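Local coordinates for type I site-specific restriction-modification system, R (Restriction) subunit (Vibrio vulnificus, PDB 3H1T), which probably serves as the ATP-dependent motor and DNA-cleaving subunit of a type I restriction enzyme, binding ATP and DNA, at residues K427-F432 / R457-L462; K441-C446 / S490-L495; H470-A475 / T497-I502. All coordinates share one frame; numbering follows the deposited sequence.

Interaction 1 (K427-F432 / R457-L462)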
ATOM      1  N   LYS A 427      19.541 -19.971 -18.827  1.00 28.62           N
ATOM      2  CA  LYS A 427      19.720 -21.373 -18.481  1.00 31.02           C
ATOM      3  C   LYS A 427      19.445 -21.546 -16.991  1.00 30.05           C
ATOM      4  O   LYS A 427      18.697 -22.440 -16.584  1.00 29.93           O
ATOM      5  CB  LYS A 427      21.140 -21.861 -18.811  1.00 44.63           C
ATOM      6  CG  LYS A 427      21.191 -23.375 -19.002  1.00 48.31           C
ATOM      7  CD  LYS A 427      22.348 -24.038 -18.263  1.00 51.34           C
ATOM      8  CE  LYS A 427      22.378 -25.572 -18.483  1.00 51.80           C
ATOM      9  NZ  LYS A 427      21.282 -26.319 -17.773  1.00 51.88           N
ATOM     10  N   HIS A 428      20.035 -20.679 -16.175  1.00 30.53           N
ATOM     11  CA  HIS A 428      19.825 -20.764 -14.738  1.00 30.53           C
ATOM     12  C   HIS A 428      18.365 -20.582 -14.316  1.00 30.14           C
ATOM     13  O   HIS A 428      17.887 -21.291 -13.435  1.00 31.26           O
ATOM     14  CB  HIS A 428      20.704 -19.750 -14.022  1.00 35.10           C
ATOM     15  CG  HIS A 428      20.508 -19.745 -12.544  1.00 36.92           C
ATOM     16  ND1 HIS A 428      19.492 -19.040 -11.937  1.00 37.62           N
ATOM     17  CD2 HIS A 428      21.143 -20.420 -11.558  1.00 38.97           C
ATOM     18  CE1 HIS A 428      19.510 -19.283 -10.639  1.00 40.04           C
ATOM     19  NE2 HIS A 428      20.501 -20.117 -10.382  1.00 40.02           N
ATOM     20  N   LEU A 429      17.655 -19.654 -14.955  1.00 29.91           N
ATOM     21  CA  LEU A 429      16.248 -19.423 -14.636  1.00 30.24           C
ATOM     22  C   LEU A 429      15.407 -20.652 -15.004  1.00 31.45           C
ATOM     23  O   LEU A 429      14.496 -21.058 -14.263  1.00 31.17           O
ATOM     24  CB  LEU A 429      15.734 -18.190 -15.391  1.00 24.60           C
ATOM     25  CG  LEU A 429      14.275 -17.780 -15.174  1.00 22.60           C
ATOM     26  CD1 LEU A 429      13.979 -17.790 -13.686  1.00 19.23           C
ATOM     27  CD2 LEU A 429      14.017 -16.402 -15.772  1.00 20.22           C
ATOM     28  N   THR A 430      15.728 -21.251 -16.151  1.00 29.16           N
ATOM     29  CA  THR A 430      15.000 -22.424 -16.631  1.00 30.57           C
ATOM     30  C   THR A 430      15.167 -23.622 -15.711  1.00 30.55           C
ATOM     31  O   THR A 430      14.197 -24.327 -15.429  1.00 32.53           O
ATOM     32  CB  THR A 430      15.445 -22.818 -18.066  1.00 33.61           C
ATOM     33  OG1 THR A 430      15.081 -21.769 -18.975  1.00 34.16           O
ATOM     34  CG2 THR A 430      14.779 -24.130 -18.507  1.00 32.60           C
ATOM     35  N   ASP A 431      16.397 -23.857 -15.257  1.00 32.24           N
ATOM     36  CA  ASP A 431      16.675 -24.978 -14.354  1.00 31.56           C
ATOM     37  C   ASP A 431      15.951 -24.728 -13.050  1.00 30.03           C
ATOM     38  O   ASP A 431      15.356 -25.637 -12.478  1.00 30.04           O
ATOM     39  CB  ASP A 431      18.173 -25.109 -14.073  1.00 52.30           C
ATOM     40  CG  ASP A 431      18.939 -25.742 -15.223  1.00 57.74           C
ATOM     41  OD1 ASP A 431      18.311 -26.288 -16.160  1.00 58.76           O
ATOM     42  OD2 ASP A 431      20.191 -25.710 -15.166  1.00 63.60           O
ATOM     43  N   PHE A 432      15.995 -23.480 -12.590  1.00 35.54           N
ATOM     44  CA  PHE A 432      15.329 -23.095 -11.354  1.00 36.75           C
ATOM     45  C   PHE A 432      13.850 -23.426 -11.485  1.00 37.79           C
ATOM     46  O   PHE A 432      13.291 -24.150 -10.668  1.00 38.53           O
ATOM     47  CB  PHE A 432      15.539 -21.593 -11.080  1.00 29.08           C
ATOM     48  CG  PHE A 432      14.657 -21.044  -9.991  1.00 29.71           C
ATOM     49  CD1 PHE A 432      13.351 -20.638 -10.273  1.00 30.21           C
ATOM     50  CD2 PHE A 432      15.120 -20.940  -8.680  1.00 29.00           C
ATOM     51  CE1 PHE A 432      12.519 -20.135  -9.268  1.00 30.42           C
ATOM     52  CE2 PHE A 432      14.296 -20.440  -7.663  1.00 29.75           C
ATOM     53  CZ  PHE A 432      12.989 -20.037  -7.960  1.00 29.20           C
ATOM     54  N   ARG A 457      13.702 -15.099 -26.694  1.00 29.38           N
ATOM     55  CA  ARG A 457      14.070 -16.150 -27.640  1.00 28.50           C
ATOM     56  C   ARG A 457      14.854 -17.255 -26.966  1.00 29.26           C
ATOM     57  O   ARG A 457      14.587 -18.438 -27.189  1.00 29.46           O
ATOM     58  CB  ARG A 457      14.901 -15.584 -28.789  1.00 31.80           C
ATOM     59  CG  ARG A 457      15.324 -16.634 -29.821  1.00 35.87           C
ATOM     60  CD  ARG A 457      16.072 -16.027 -31.007  1.00 35.33           C
ATOM     61  NE  ARG A 457      15.339 -14.908 -31.593  1.00 39.65           N
ATOM     62  CZ  ARG A 457      15.608 -13.630 -31.336  1.00 38.03           C
ATOM     63  NH1 ARG A 457      16.596 -13.315 -30.510  1.00 36.82           N
ATOM     64  NH2 ARG A 457      14.888 -12.668 -31.892  1.00 36.13           N
ATOM     65  N   ALA A 458      15.825 -16.873 -26.142  1.00 25.52           N
ATOM     66  CA  ALA A 458      16.630 -17.864 -25.445  1.00 25.32           C
ATOM     67  C   ALA A 458      15.760 -18.736 -24.555  1.00 25.87           C
ATOM     68  O   ALA A 458      15.774 -19.957 -24.645  1.00 27.88           O
ATOM     69  CB  ALA A 458      17.687 -17.179 -24.612  1.00 30.49           C
ATOM     70  N   LEU A 459      15.006 -18.083 -23.683  1.00 30.92           N
ATOM     71  CA  LEU A 459      14.129 -18.764 -22.739  1.00 29.71           C
ATOM     72  C   LEU A 459      13.151 -19.683 -23.495  1.00 30.36           C
ATOM     73  O   LEU A 459      12.844 -20.789 -23.039  1.00 30.16           O
ATOM     74  CB  LEU A 459      13.375 -17.703 -21.921  1.00 32.45           C
ATOM     75  CG  LEU A 459      13.569 -17.452 -20.406  1.00 33.22           C
ATOM     76  CD1 LEU A 459      14.977 -17.764 -19.936  1.00 36.57           C
ATOM     77  CD2 LEU A 459      13.216 -15.996 -20.124  1.00 30.46           C
ATOM     78  N   ASN A 460      12.669 -19.223 -24.651  1.00 29.88           N
ATOM     79  CA  ASN A 460      11.732 -20.007 -25.467  1.00 29.67           C
ATOM     80  C   ASN A 460      12.360 -21.308 -25.917  1.00 29.52           C
ATOM     81  O   ASN A 460      11.789 -22.378 -25.733  1.00 29.91           O
ATOM     82  CB  ASN A 460      11.293 -19.223 -26.705  1.00 29.55           C
ATOM     83  CG  ASN A 460      10.489 -20.078 -27.687  1.00 32.19           C
ATOM     84  OD1 ASN A 460      11.040 -20.912 -28.404  1.00 32.08           O
ATOM     85  ND2 ASN A 460       9.181 -19.876 -27.712  1.00 31.86           N
ATOM     86  N   ASN A 461      13.542 -21.212 -26.508  1.00 31.75           N
ATOM     87  CA  ASN A 461      14.234 -22.396 -26.981  1.00 32.94           C
ATOM     88  C   ASN A 461      14.670 -23.333 -25.862  1.00 34.44           C
ATOM     89  O   ASN A 461      14.763 -24.536 -26.073  1.00 35.58           O
ATOM     90  CB  ASN A 461      15.438 -22.000 -27.829  1.00 31.36           C
ATOM     91  CG  ASN A 461      15.041 -21.243 -29.072  1.00 28.59           C
ATOM     92  OD1 ASN A 461      13.884 -21.285 -29.493  1.00 30.51           O
ATOM     93  ND2 ASN A 461      15.998 -20.555 -29.675  1.00 29.06           N
ATOM     94  N   LEU A 462      14.950 -22.785 -24.679  1.00 34.70           N
ATOM     95  CA  LEU A 462      15.342 -23.603 -23.535  1.00 32.91           C
ATOM     96  C   LEU A 462      14.120 -24.384 -23.044  1.00 32.94           C
ATOM     97  O   LEU A 462      14.250 -25.408 -22.381  1.00 33.47           O
ATOM     98  CB  LEU A 462      15.826 -22.724 -22.380  1.00 29.33           C
ATOM     99  CG  LEU A 462      17.295 -22.507 -21.996  1.00 29.88           C
ATOM    100  CD1 LEU A 462      18.148 -23.601 -22.613  1.00 27.56           C
ATOM    101  CD2 LEU A 462      17.753 -21.135 -22.456  1.00 27.36           C
TER
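Lys427 meets the neighbouring helix through its backbone rather than its amine: its N lies 4.2 Å from CD2 of Leu462. Its CB points away from the second helix, and the long chain runs along its own helix, where NZ forms a salt bridge with Asp431 OD2 at 2.9 Å, one turn on, approaching the syn side of the carboxylate and 16° out of its plane. Leu429 comes next and points across the gap. Its CD2 touches CD2 of Leu459 at 4.4 Å, a light methyl-to-methyl contact, and the same leucine also packs on Val522 of the underlying sheet.

Thr430 sits at the middle of the contact, against both Leu459 and Leu462. OG1 stands anti to the carbonyl carbon (chi1 -65°), which lets it bond back to the carbonyl of Ala426 and also to the amide of Asn463, just past the end of the second helix. Held this way, the hydroxyl turns its flank to the leucines: OG1 is 3.6 Å from Leu462 CB and 4.1 Å from Leu459 CD1. The buried oxygen is thus satisfied by polar partners while leucine carbons cover it.

Thr430 and Leu462 are also where the backbones come nearest, with their CA atoms 7.0 Å apart. The two segments run at 42° with their axes 9.9 Å apart, so side chains fill the gap between them. This is the packing of two helices flanking strand 441-446 on one face of the sheet, as in the RecA-like C-terminal domain of superfamily 2 helicases.

Interaction 2 (K441-C446 / S490-L495)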
ATOM      1  N   LYS A 441       3.974 -17.900 -12.954  1.00 27.89           N
ATOM      2  CA  LYS A 441       4.096 -16.684 -13.749  1.00 27.40           C
ATOM      3  C   LYS A 441       5.282 -15.866 -13.310  1.00 27.29           C
ATOM      4  O   LYS A 441       5.426 -15.550 -12.132  1.00 27.29           O
ATOM      5  CB  LYS A 441       2.827 -15.850 -13.676  1.00 33.16           C
ATOM      6  CG  LYS A 441       1.676 -16.432 -14.476  1.00 33.07           C
ATOM      7  CD  LYS A 441       0.564 -15.409 -14.633  1.00 34.32           C
ATOM      8  CE  LYS A 441      -0.754 -16.047 -15.095  1.00 35.08           C
ATOM      9  NZ  LYS A 441      -0.827 -16.450 -16.530  1.00 40.26           N
ATOM     10  N   THR A 442       6.111 -15.507 -14.289  1.00 30.68           N
ATOM     11  CA  THR A 442       7.365 -14.784 -14.074  1.00 28.93           C
ATOM     12  C   THR A 442       7.556 -13.548 -14.954  1.00 27.50           C
ATOM     13  O   THR A 442       7.116 -13.529 -16.097  1.00 30.11           O
ATOM     14  CB  THR A 442       8.548 -15.734 -14.355  1.00 23.68           C
ATOM     15  OG1 THR A 442       8.428 -16.892 -13.523  1.00 25.71           O
ATOM     16  CG2 THR A 442       9.874 -15.045 -14.107  1.00 23.79           C
ATOM     17  N   ILE A 443       8.236 -12.533 -14.429  1.00 23.00           N
ATOM     18  CA  ILE A 443       8.515 -11.309 -15.180  1.00 23.43           C
ATOM     19  C   ILE A 443      10.016 -11.067 -15.129  1.00 23.89           C
ATOM     20  O   ILE A 443      10.603 -11.055 -14.053  1.00 24.79           O
ATOM     21  CB  ILE A 443       7.805 -10.057 -14.575  1.00 36.21           C
ATOM     22  CG1 ILE A 443       6.287 -10.243 -14.577  1.00 37.36           C
ATOM     23  CG2 ILE A 443       8.121  -8.814 -15.428  1.00 36.93           C
ATOM     24  CD1 ILE A 443       5.540  -9.128 -13.878  1.00 37.99           C
ATOM     25  N   VAL A 444      10.651 -10.867 -16.276  1.00 26.97           N
ATOM     26  CA  VAL A 444      12.094 -10.640 -16.293  1.00 26.15           C
ATOM     27  C   VAL A 444      12.426  -9.242 -16.782  1.00 26.10           C
ATOM     28  O   VAL A 444      12.133  -8.885 -17.918  1.00 26.31           O
ATOM     29  CB  VAL A 444      12.818 -11.683 -17.199  1.00 22.12           C
ATOM     30  CG1 VAL A 444      14.348 -11.506 -17.117  1.00 20.09           C
ATOM     31  CG2 VAL A 444      12.440 -13.077 -16.777  1.00 17.31           C
ATOM     32  N   PHE A 445      13.042  -8.455 -15.914  1.00 26.47           N
ATOM     33  CA  PHE A 445      13.393  -7.088 -16.250  1.00 27.21           C
ATOM     34  C   PHE A 445      14.778  -6.983 -16.869  1.00 29.74           C
ATOM     35  O   PHE A 445      15.795  -7.103 -16.182  1.00 32.46           O
ATOM     36  CB  PHE A 445      13.298  -6.220 -15.000  1.00 30.66           C
ATOM     37  CG  PHE A 445      11.894  -6.030 -14.517  1.00 32.08           C
ATOM     38  CD1 PHE A 445      11.095  -5.027 -15.050  1.00 30.54           C
ATOM     39  CD2 PHE A 445      11.344  -6.904 -13.585  1.00 34.20           C
ATOM     40  CE1 PHE A 445       9.761  -4.896 -14.668  1.00 32.21           C
ATOM     41  CE2 PHE A 445      10.009  -6.780 -13.193  1.00 35.23           C
ATOM     42  CZ  PHE A 445       9.217  -5.771 -13.739  1.00 32.09           C
ATOM     43  N   CYS A 446      14.809  -6.727 -18.172  1.00 32.00           N
ATOM     44  CA  CYS A 446      16.060  -6.633 -18.910  1.00 34.02           C
ATOM     45  C   CYS A 446      16.558  -5.205 -19.111  1.00 33.68           C
ATOM     46  O   CYS A 446      15.872  -4.233 -18.775  1.00 34.89           O
ATOM     47  CB  CYS A 446      15.893  -7.337 -20.256  1.00 33.32           C
ATOM     48  SG  CYS A 446      15.206  -9.032 -20.065  1.00 33.84           S
ATOM     49  N   SER A 490      -2.194  -8.661 -21.112  1.00 31.52           N
ATOM     50  CA  SER A 490      -3.576  -8.823 -20.685  1.00 30.99           C
ATOM     51  C   SER A 490      -3.890 -10.219 -20.177  1.00 31.18           C
ATOM     52  O   SER A 490      -4.480 -10.386 -19.115  1.00 33.20           O
ATOM     53  CB  SER A 490      -4.513  -8.477 -21.845  1.00 41.02           C
ATOM     54  OG  SER A 490      -5.869  -8.536 -21.444  1.00 44.71           O
ATOM     55  N   ARG A 491      -3.501 -11.224 -20.953  1.00 38.72           N
ATOM     56  CA  ARG A 491      -3.739 -12.625 -20.595  1.00 37.25           C
ATOM     57  C   ARG A 491      -2.877 -13.035 -19.416  1.00 37.34           C
ATOM     58  O   ARG A 491      -3.300 -13.820 -18.564  1.00 36.99           O
ATOM     59  CB  ARG A 491      -3.430 -13.548 -21.778  1.00 52.17           C
ATOM     60  CG  ARG A 491      -4.213 -13.231 -23.049  1.00 56.92           C
ATOM     61  CD  ARG A 491      -4.039 -14.321 -24.124  1.00 59.54           C
ATOM     62  NE  ARG A 491      -3.735 -13.747 -25.438  1.00 63.64           N
ATOM     63  CZ  ARG A 491      -2.510 -13.686 -25.965  1.00 66.56           C
ATOM     64  NH1 ARG A 491      -1.464 -14.178 -25.293  1.00 64.68           N
ATOM     65  NH2 ARG A 491      -2.315 -13.107 -27.151  1.00 65.43           N
ATOM     66  N   PHE A 492      -1.658 -12.511 -19.381  1.00 34.02           N
ATOM     67  CA  PHE A 492      -0.711 -12.813 -18.311  1.00 32.36           C
ATOM     68  C   PHE A 492      -1.276 -12.401 -16.946  1.00 33.43           C
ATOM     69  O   PHE A 492      -1.140 -13.109 -15.945  1.00 32.47           O
ATOM     70  CB  PHE A 492       0.604 -12.066 -18.560  1.00 25.09           C
ATOM     71  CG  PHE A 492       1.593 -12.159 -17.431  1.00 22.33           C
ATOM     72  CD1 PHE A 492       2.397 -13.282 -17.270  1.00 20.66           C
ATOM     73  CD2 PHE A 492       1.749 -11.095 -16.551  1.00 20.26           C
ATOM     74  CE1 PHE A 492       3.351 -13.327 -16.238  1.00 19.09           C
ATOM     75  CE2 PHE A 492       2.689 -11.135 -15.535  1.00 19.08           C
ATOM     76  CZ  PHE A 492       3.493 -12.252 -15.379  1.00 17.24           C
ATOM     77  N   GLN A 493      -1.916 -11.238 -16.927  1.00 30.80           N
ATOM     78  CA  GLN A 493      -2.503 -10.674 -15.728  1.00 31.85           C
ATOM     79  C   GLN A 493      -3.700 -11.446 -15.204  1.00 34.66           C
ATOM     80  O   GLN A 493      -4.023 -11.366 -14.017  1.00 35.06           O
ATOM     81  CB  GLN A 493      -2.906  -9.227 -15.997  1.00 28.81           C
ATOM     82  CG  GLN A 493      -1.725  -8.293 -16.129  1.00 28.92           C
ATOM     83  CD  GLN A 493      -2.150  -6.856 -16.271  1.00 30.97           C
ATOM     84  OE1 GLN A 493      -1.368  -5.942 -16.040  1.00 31.79           O
ATOM     85  NE2 GLN A 493      -3.400  -6.647 -16.656  1.00 30.79           N
ATOM     86  N   GLU A 494      -4.353 -12.203 -16.078  1.00 44.85           N
ATOM     87  CA  GLU A 494      -5.529 -12.960 -15.672  1.00 47.65           C
ATOM     88  C   GLU A 494      -5.169 -14.102 -14.747  1.00 48.60           C
ATOM     89  O   GLU A 494      -4.194 -14.818 -14.986  1.00 48.81           O
ATOM     90  CB  GLU A 494      -6.259 -13.473 -16.912  1.00 54.64           C
ATOM     91  CG  GLU A 494      -6.310 -12.405 -17.972  1.00 58.79           C
ATOM     92  CD  GLU A 494      -7.429 -12.579 -18.960  1.00 63.26           C
ATOM     93  OE1 GLU A 494      -7.459 -13.606 -19.683  1.00 64.16           O
ATOM     94  OE2 GLU A 494      -8.278 -11.663 -19.013  1.00 63.70           O
ATOM     95  N   LEU A 495      -5.962 -14.243 -13.684  1.00 41.51           N
ATOM     96  CA  LEU A 495      -5.785 -15.281 -12.668  1.00 41.94           C
ATOM     97  C   LEU A 495      -5.968 -16.704 -13.186  1.00 42.24           C
ATOM     98  O   LEU A 495      -5.251 -17.622 -12.774  1.00 42.02           O
ATOM     99  CB  LEU A 495      -6.798 -15.088 -11.534  1.00 37.21           C
ATOM    100  CG  LEU A 495      -7.121 -13.682 -11.023  1.00 36.42           C
ATOM    101  CD1 LEU A 495      -8.191 -13.775  -9.923  1.00 33.64           C
ATOM    102  CD2 LEU A 495      -5.854 -13.037 -10.498  1.00 36.35           C
TER
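The side chains of Lys441 and Phe492 lie alongside one another, pointing opposite ways, with the lysine's methylenes against the ring. CD sits over one face, 4.2 Å from the centroid and 27° off the normal, a CH-pi contact, while CB comes within 3.6 Å of CE1. Phe492 reaches this place because CG is anti to the backbone N (chi1 172°), which carries the ring from the helix across to the strand.

Ile443, two residues along the strand, meets the far end of the same ring. Its side chain runs at a slant to the phenylalanine, and CG1 is 3.5 Å from CZ, with CD1 near CE2. Between them, the lysine and the isoleucine hold the outer half of the ring.

Past the ring, the lysine bends at its last torsion (chi4 -75°). CE passes 3.1 Å from Phe492 O, yet NZ, 3.4 Å from that oxygen, is poorly angled for a bond to it. The amine instead donates to Thr497 O, with a weak bond to Pro500 O, so this buried group, probably charged, ends among the carbonyls of the loop after the helix.

Phe492 also packs on Leu503, so the end of helix 482-493 rests on strands 441-446 and 502-505 of the mixed, largely parallel sheet. On the other side of strand 441-446 lies strand 518-524, where Ile443 packs on Cys518.

Interaction 3 (H470-A475 / T497-I502)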
ATOM      1  N   HIS A 470       2.462 -24.600 -25.955  1.00 40.70           N
ATOM      2  CA  HIS A 470       1.957 -23.258 -25.699  1.00 37.89           C
ATOM      3  C   HIS A 470       2.877 -22.260 -26.425  1.00 37.97           C
ATOM      4  O   HIS A 470       3.901 -21.855 -25.887  1.00 39.25           O
ATOM      5  CB  HIS A 470       2.001 -22.967 -24.196  1.00 43.49           C
ATOM      6  CG  HIS A 470       1.237 -23.947 -23.357  1.00 43.63           C
ATOM      7  ND1 HIS A 470      -0.133 -23.898 -23.217  1.00 44.10           N
ATOM      8  CD2 HIS A 470       1.654 -25.005 -22.621  1.00 44.41           C
ATOM      9  CE1 HIS A 470      -0.528 -24.883 -22.426  1.00 43.94           C
ATOM     10  NE2 HIS A 470       0.537 -25.567 -22.052  1.00 45.52           N
ATOM     11  N   PRO A 471       2.525 -21.852 -27.653  1.00 35.57           N
ATOM     12  CA  PRO A 471       3.353 -20.911 -28.414  1.00 32.91           C
ATOM     13  C   PRO A 471       3.686 -19.613 -27.686  1.00 32.68           C
ATOM     14  O   PRO A 471       4.682 -18.963 -27.992  1.00 31.64           O
ATOM     15  CB  PRO A 471       2.520 -20.669 -29.672  1.00 29.60           C
ATOM     16  CG  PRO A 471       1.856 -21.995 -29.845  1.00 30.30           C
ATOM     17  CD  PRO A 471       1.359 -22.250 -28.450  1.00 30.54           C
ATOM     18  N   ASP A 472       2.868 -19.238 -26.708  1.00 31.56           N
ATOM     19  CA  ASP A 472       3.115 -17.994 -25.996  1.00 29.60           C
ATOM     20  C   ASP A 472       3.617 -18.194 -24.577  1.00 29.41           C
ATOM     21  O   ASP A 472       3.281 -17.414 -23.680  1.00 30.32           O
ATOM     22  CB  ASP A 472       1.846 -17.144 -25.982  1.00 33.98           C
ATOM     23  CG  ASP A 472       0.735 -17.764 -25.150  1.00 35.40           C
ATOM     24  OD1 ASP A 472       0.676 -19.010 -25.055  1.00 35.95           O
ATOM     25  OD2 ASP A 472      -0.088 -17.005 -24.606  1.00 37.81           O
ATOM     26  N   TYR A 473       4.409 -19.247 -24.382  1.00 23.51           N
ATOM     27  CA  TYR A 473       4.986 -19.565 -23.080  1.00 23.71           C
ATOM     28  C   TYR A 473       5.795 -18.367 -22.570  1.00 25.47           C
ATOM     29  O   TYR A 473       5.706 -17.989 -21.403  1.00 22.38           O
ATOM     30  CB  TYR A 473       5.899 -20.779 -23.202  1.00 27.44           C
ATOM     31  CG  TYR A 473       6.452 -21.233 -21.877  1.00 28.27           C
ATOM     32  CD1 TYR A 473       5.630 -21.844 -20.925  1.00 29.33           C
ATOM     33  CD2 TYR A 473       7.795 -21.032 -21.564  1.00 27.24           C
ATOM     34  CE1 TYR A 473       6.136 -22.239 -19.684  1.00 30.71           C
ATOM     35  CE2 TYR A 473       8.311 -21.429 -20.340  1.00 29.86           C
ATOM     36  CZ  TYR A 473       7.484 -22.027 -19.402  1.00 30.12           C
ATOM     37  OH  TYR A 473       8.033 -22.416 -18.201  1.00 31.42           O
ATOM     38  N   VAL A 474       6.619 -17.805 -23.450  1.00 31.58           N
ATOM     39  CA  VAL A 474       7.393 -16.627 -23.101  1.00 31.56           C
ATOM     40  C   VAL A 474       6.904 -15.564 -24.054  1.00 31.02           C
ATOM     41  O   VAL A 474       6.552 -15.857 -25.195  1.00 30.61           O
ATOM     42  CB  VAL A 474       8.897 -16.753 -23.360  1.00 28.26           C
ATOM     43  CG1 VAL A 474       9.595 -15.585 -22.675  1.00 29.29           C
ATOM     44  CG2 VAL A 474       9.435 -18.079 -22.867  1.00 29.65           C
ATOM     45  N   ALA A 475       6.864 -14.327 -23.592  1.00 29.26           N
ATOM     46  CA  ALA A 475       6.416 -13.261 -24.451  1.00 27.63           C
ATOM     47  C   ALA A 475       7.080 -11.990 -23.991  1.00 26.17           C
ATOM     48  O   ALA A 475       7.367 -11.809 -22.808  1.00 25.85           O
ATOM     49  CB  ALA A 475       4.900 -13.127 -24.381  1.00 28.26           C
ATOM     50  N   THR A 497      -5.660 -17.879 -16.469  1.00 43.03           N
ATOM     51  CA  THR A 497      -4.921 -18.296 -17.667  1.00 39.31           C
ATOM     52  C   THR A 497      -3.560 -18.893 -17.294  1.00 38.36           C
ATOM     53  O   THR A 497      -2.915 -18.413 -16.370  1.00 39.23           O
ATOM     54  CB  THR A 497      -4.691 -17.109 -18.584  1.00 38.75           C
ATOM     55  OG1 THR A 497      -4.030 -16.077 -17.845  1.00 40.56           O
ATOM     56  CG2 THR A 497      -6.005 -16.582 -19.128  1.00 38.39           C
ATOM     57  N   SER A 498      -3.103 -19.917 -18.010  1.00 33.56           N
ATOM     58  CA  SER A 498      -1.810 -20.521 -17.679  1.00 33.75           C
ATOM     59  C   SER A 498      -0.617 -19.929 -18.430  1.00 32.66           C
ATOM     60  O   SER A 498       0.528 -20.094 -18.009  1.00 30.72           O
ATOM     61  CB  SER A 498      -1.847 -22.053 -17.874  1.00 47.44           C
ATOM     62  OG  SER A 498      -2.075 -22.414 -19.224  1.00 51.68           O
ATOM     63  N   THR A 499      -0.875 -19.242 -19.541  1.00 30.68           N
ATOM     64  CA  THR A 499       0.206 -18.625 -20.306  1.00 31.85           C
ATOM     65  C   THR A 499      -0.215 -17.258 -20.860  1.00 30.00           C
ATOM     66  O   THR A 499      -1.405 -16.981 -21.003  1.00 32.22           O
ATOM     67  CB  THR A 499       0.655 -19.516 -21.482  1.00 43.98           C
ATOM     68  OG1 THR A 499      -0.436 -19.686 -22.393  1.00 47.35           O
ATOM     69  CG2 THR A 499       1.105 -20.874 -20.997  1.00 46.01           C
ATOM     70  N   PRO A 500       0.763 -16.384 -21.169  1.00 27.64           N
ATOM     71  CA  PRO A 500       2.215 -16.561 -21.037  1.00 25.39           C
ATOM     72  C   PRO A 500       2.625 -16.847 -19.604  1.00 25.40           C
ATOM     73  O   PRO A 500       1.937 -16.460 -18.655  1.00 27.43           O
ATOM     74  CB  PRO A 500       2.774 -15.218 -21.509  1.00 23.81           C
ATOM     75  CG  PRO A 500       1.720 -14.706 -22.438  1.00 24.42           C
ATOM     76  CD  PRO A 500       0.468 -15.027 -21.660  1.00 24.93           C
ATOM     77  N   VAL A 501       3.744 -17.529 -19.432  1.00 23.62           N
ATOM     78  CA  VAL A 501       4.226 -17.805 -18.102  1.00 23.08           C
ATOM     79  C   VAL A 501       5.303 -16.764 -17.779  1.00 23.89           C
ATOM     80  O   VAL A 501       5.349 -16.223 -16.679  1.00 24.37           O
ATOM     81  CB  VAL A 501       4.793 -19.228 -18.023  1.00 23.01           C
ATOM     82  CG1 VAL A 501       5.315 -19.501 -16.630  1.00 22.02           C
ATOM     83  CG2 VAL A 501       3.713 -20.218 -18.383  1.00 21.25           C
ATOM     84  N   ILE A 502       6.131 -16.459 -18.775  1.00 30.21           N
ATOM     85  CA  ILE A 502       7.220 -15.506 -18.641  1.00 28.56           C
ATOM     86  C   ILE A 502       7.057 -14.295 -19.536  1.00 30.16           C
ATOM     87  O   ILE A 502       6.865 -14.440 -20.738  1.00 32.84           O
ATOM     88  CB  ILE A 502       8.582 -16.090 -19.085  1.00 24.93           C
ATOM     89  CG1 ILE A 502       8.689 -17.575 -18.727  1.00 21.76           C
ATOM     90  CG2 ILE A 502       9.694 -15.260 -18.476  1.00 24.80           C
ATOM     91  CD1 ILE A 502       8.755 -17.829 -17.299  1.00 23.78           C
TER
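Parallel pairing of strands 474-476 and 502-505 begins here, at the edge of the RecA-like sheet, with Val474 bridged to Ile502 at a CA separation of 4.6 Å. Tyr473 O takes two backbone donors at once: Ile502 N at 3.1 Å, almost straight at 175°, and Val501 N at 2.8 Å, which comes in tilted from the carbonyl plane. Ile502 O in turn accepts from Ala475 N at 2.9 Å, so the two chains are stitched on both sides of Val474. On the face shared by Val474 and Ile502, CG1 of the valine rests near CB of the isoleucine, and both side chains also pack on Leu459 of helix 449-462.

The strand 474-476 is the outermost on this side of the sheet, with 502-505 as its inner neighbour, and a type I turn from His470 to Tyr473 leads into it. Tyr473, with CG anti to the backbone N (chi1 -176°), brings its ring beside Val501, whose CB makes an off-centre CH-pi contact and whose CG2 comes within 3.4 Å of CE1. At the far end of that ring, the phenol OH bonds to Arg438 O.

Before the bridge the contact turns polar. Thr499 OG1 donates to Asp472 OD1 at 3.0 Å, reaching the syn side of the carboxylate but 31° out of its plane. The other branch of this threonine, CG2, sits over one face of the His470 ring, 4.2 Å from its centroid, so the two branches are shared between the acid and the imidazole. Pro500, which follows a cis peptide bond, turns its CA to Asp472 O in a C-H...O contact, while its CG also packs against CB of Ala475.

From the N terminus, helix 422-436 leads into strand 441-446 and then helix 449-462; interaction 1 closes this helix-strand-helix loop. Interaction 2 begins on that middle strand, inside the loop, and closes only at helix 482-493, so the two cross. Interaction 3 opens after interaction 1 has ended, making those two serial, but it crosses interaction 2, since residues 470-475 lie between its segments and 497-502 beyond them. Contacts join all three: Leu429 packs on Val444, Asn460 N on Val474 CG2, and Thr442 N probably bonds to Val501 O. Together they tie helices 422-436, 449-462 and 482-493 to the half of the C-terminal helicase-domain sheet that ends at strand 474-476.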